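Flagellar motor switch protein FliG (Thermotoga maritima, PDB 5TDY) probably forms part of the flagellar switch complex, which contacts motor components that determine the direction of rotation; this chain is the N-terminal domain of FliG. Local coordinates at residues Arg10-Leu16 against Ile43-Val49. Sequence-based numbering, arbitrary orientation.
Sequences RKAAVLL and IANIGRV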
loop_
_atom_site.group_PDB
_atom_site.type_symbol
_atom_site.label_atom_id
_atom_site.label_comp_id
_atom_site.label_asym_id
_atom_site.label_seq_id
_atom_site.Cartn_x
_atom_site.Cartn_y
_atom_site.Cartn_z
ATOM N N ARG B 10 8.494 4.594 9.339
ATOM C CA ARG B 10 7.837 3.328 9.640
ATOM C C ARG B 10 6.956 2.859 8.482
ATOM O O ARG B 10 6.846 1.650 8.228
ATOM C CB ARG B 10 7.020 3.463 10.918
ATOM C CG ARG B 10 6.304 2.199 11.303
ATOM C CD ARG B 10 5.777 2.257 12.718
ATOM N NE ARG B 10 5.074 1.018 13.054
ATOM C CZ ARG B 10 5.675 -0.080 13.502
ATOM N NH1 ARG B 10 6.990 -0.089 13.677
ATOM N NH2 ARG B 10 4.963 -1.160 13.782
ATOM N N LYS B 11 6.287 3.793 7.796
ATOM C CA LYS B 11 5.496 3.407 6.628
ATOM C C LYS B 11 6.360 2.684 5.602
ATOM O O LYS B 11 5.986 1.619 5.105
ATOM C CB LYS B 11 4.832 4.629 5.998
ATOM C CG LYS B 11 3.704 5.213 6.836
ATOM C CD LYS B 11 2.804 6.083 5.998
ATOM C CE LYS B 11 3.038 7.540 6.270
ATOM N NZ LYS B 11 1.812 8.302 5.924
ATOM N N ALA B 12 7.527 3.241 5.279
ATOM C CA ALA B 12 8.401 2.572 4.317
ATOM C C ALA B 12 8.832 1.199 4.825
ATOM O O ALA B 12 8.937 0.249 4.047
ATOM C CB ALA B 12 9.626 3.440 4.013
ATOM N N ALA B 13 9.093 1.075 6.128
ATOM C CA ALA B 13 9.515 -0.210 6.666
ATOM C C ALA B 13 8.383 -1.230 6.605
ATOM O O ALA B 13 8.615 -2.401 6.281
ATOM C CB ALA B 13 10.024 -0.044 8.101
ATOM N N VAL B 14 7.154 -0.803 6.914
ATOM C CA VAL B 14 6.014 -1.709 6.848
ATOM C C VAL B 14 5.809 -2.199 5.419
ATOM O O VAL B 14 5.539 -3.388 5.185
ATOM C CB VAL B 14 4.751 -1.028 7.418
ATOM C CG1 VAL B 14 3.485 -1.853 7.103
ATOM C CG2 VAL B 14 4.890 -0.815 8.942
ATOM N N LEU B 15 5.976 -1.309 4.434
ATOM C CA LEU B 15 5.770 -1.720 3.050
ATOM C C LEU B 15 6.792 -2.767 2.640
ATOM O O LEU B 15 6.441 -3.784 2.024
ATOM C CB LEU B 15 5.833 -0.507 2.111
ATOM C CG LEU B 15 5.499 -0.716 0.627
ATOM C CD1 LEU B 15 4.024 -1.033 0.468
ATOM C CD2 LEU B 15 5.853 0.518 -0.175
ATOM N N LEU B 16 8.067 -2.548 2.986
ATOM C CA LEU B 16 9.090 -3.504 2.573
ATOM C C LEU B 16 8.937 -4.835 3.301
ATOM O O LEU B 16 9.217 -5.890 2.728
ATOM C CB LEU B 16 10.486 -2.914 2.786
ATOM C CG LEU B 16 10.785 -1.712 1.872
ATOM C CD1 LEU B 16 12.051 -1.025 2.320
ATOM C CD2 LEU B 16 10.892 -2.153 0.395
ATOM N N ILE B 43 13.855 -1.211 9.363
ATOM C CA ILE B 43 13.239 -2.533 9.282
ATOM C C ILE B 43 13.633 -3.384 10.482
ATOM O O ILE B 43 12.797 -4.093 11.057
ATOM C CB ILE B 43 13.612 -3.208 7.951
ATOM C CG1 ILE B 43 13.031 -2.368 6.799
ATOM C CG2 ILE B 43 13.100 -4.661 7.918
ATOM C CD1 ILE B 43 13.502 -2.822 5.441
ATOM N N ALA B 44 14.904 -3.305 10.900
ATOM C CA ALA B 44 15.401 -4.206 11.938
ATOM C C ALA B 44 14.719 -3.955 13.270
ATOM O O ALA B 44 14.506 -4.893 14.042
ATOM C CB ALA B 44 16.917 -4.066 12.090
ATOM N N ASN B 45 14.333 -2.709 13.529
ATOM C CA ASN B 45 13.687 -2.306 14.765
ATOM C C ASN B 45 12.186 -2.088 14.599
ATOM O O ASN B 45 11.594 -1.342 15.381
ATOM C CB ASN B 45 14.347 -1.031 15.293
ATOM C CG ASN B 45 15.803 -1.243 15.637
ATOM O OD1 ASN B 45 16.125 -1.922 16.614
ATOM N ND2 ASN B 45 16.695 -0.688 14.823
ATOM N N ILE B 46 11.560 -2.718 13.599
ATOM C CA ILE B 46 10.158 -2.432 13.316
ATOM C C ILE B 46 9.245 -3.063 14.359
ATOM O O ILE B 46 8.145 -2.558 14.617
ATOM C CB ILE B 46 9.788 -2.883 11.889
ATOM C CG1 ILE B 46 8.459 -2.260 11.451
ATOM C CG2 ILE B 46 9.680 -4.387 11.794
ATOM C CD1 ILE B 46 8.049 -2.667 10.033
ATOM N N GLY B 47 9.668 -4.162 14.970
ATOM C CA GLY B 47 8.823 -4.804 15.959
ATOM C C GLY B 47 7.619 -5.505 15.344
ATOM O O GLY B 47 7.662 -6.036 14.230
ATOM N N ARG B 48 6.533 -5.531 16.108
ATOM C CA ARG B 48 5.258 -6.046 15.629
ATOM C C ARG B 48 4.575 -5.037 14.716
ATOM O O ARG B 48 4.596 -3.833 14.979
ATOM C CB ARG B 48 4.341 -6.358 16.816
ATOM C CG ARG B 48 2.847 -6.244 16.501
ATOM C CD ARG B 48 1.935 -6.256 17.735
ATOM N NE ARG B 48 2.430 -7.142 18.797
ATOM C CZ ARG B 48 3.150 -6.742 19.847
ATOM N NH1 ARG B 48 3.581 -7.617 20.747
ATOM N NH2 ARG B 48 3.444 -5.459 20.000
ATOM N N VAL B 49 3.966 -5.536 13.644
ATOM C CA VAL B 49 3.151 -4.730 12.740
ATOM C C VAL B 49 1.695 -5.116 12.976
ATOM O O VAL B 49 1.334 -6.288 12.844
ATOM C CB VAL B 49 3.549 -4.937 11.267
ATOM C CG1 VAL B 49 2.576 -4.207 10.333
ATOM C CG2 VAL B 49 4.963 -4.447 11.009
#
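R10 reaches from its helix to I46 and R48 and holds the connecting loop through two backbone carbonyls, a case of an arginine side chain serving as a double donor. From CB the chain runs out extended as far as NE, CG lying anti to the backbone N (chi1 180°), which carries the guanidinium beyond the helix surface. CB, CG and CD lead away from the helix without meeting the loop; NE is salt-bridged to E53. At the tip, NH1 donates an almost straight hydrogen bond to I46 O (2.9 Å, 174° at the hydrogen), in the carbonyl plane on a lone pair. NH1 also touches I46 CG1, the two side chains crossing at about a right angle. NH2 gives a more bent hydrogen bond to R48 O (3.0 Å, 131°), tilted from that carbonyl's plane. Both oxygens lie at the guanidinium edge. A leucine here would probably leave both carbonyls without these donors and E53 without its charged mate.

Further along helix 8-19, I46 CD1 rests on A13 CB (3.8 Å) and V14 CG2, while I43 CD1 packs against L16 CD1 (3.9 Å). V14 CG1 meets V49 CG1 at 4.1 Å. Within the FliG N-terminal domain, the contact thus joins helix 8-19 to the end of helix 33-44 and the loop leading into helix 51-66, whose V57 also touches V14.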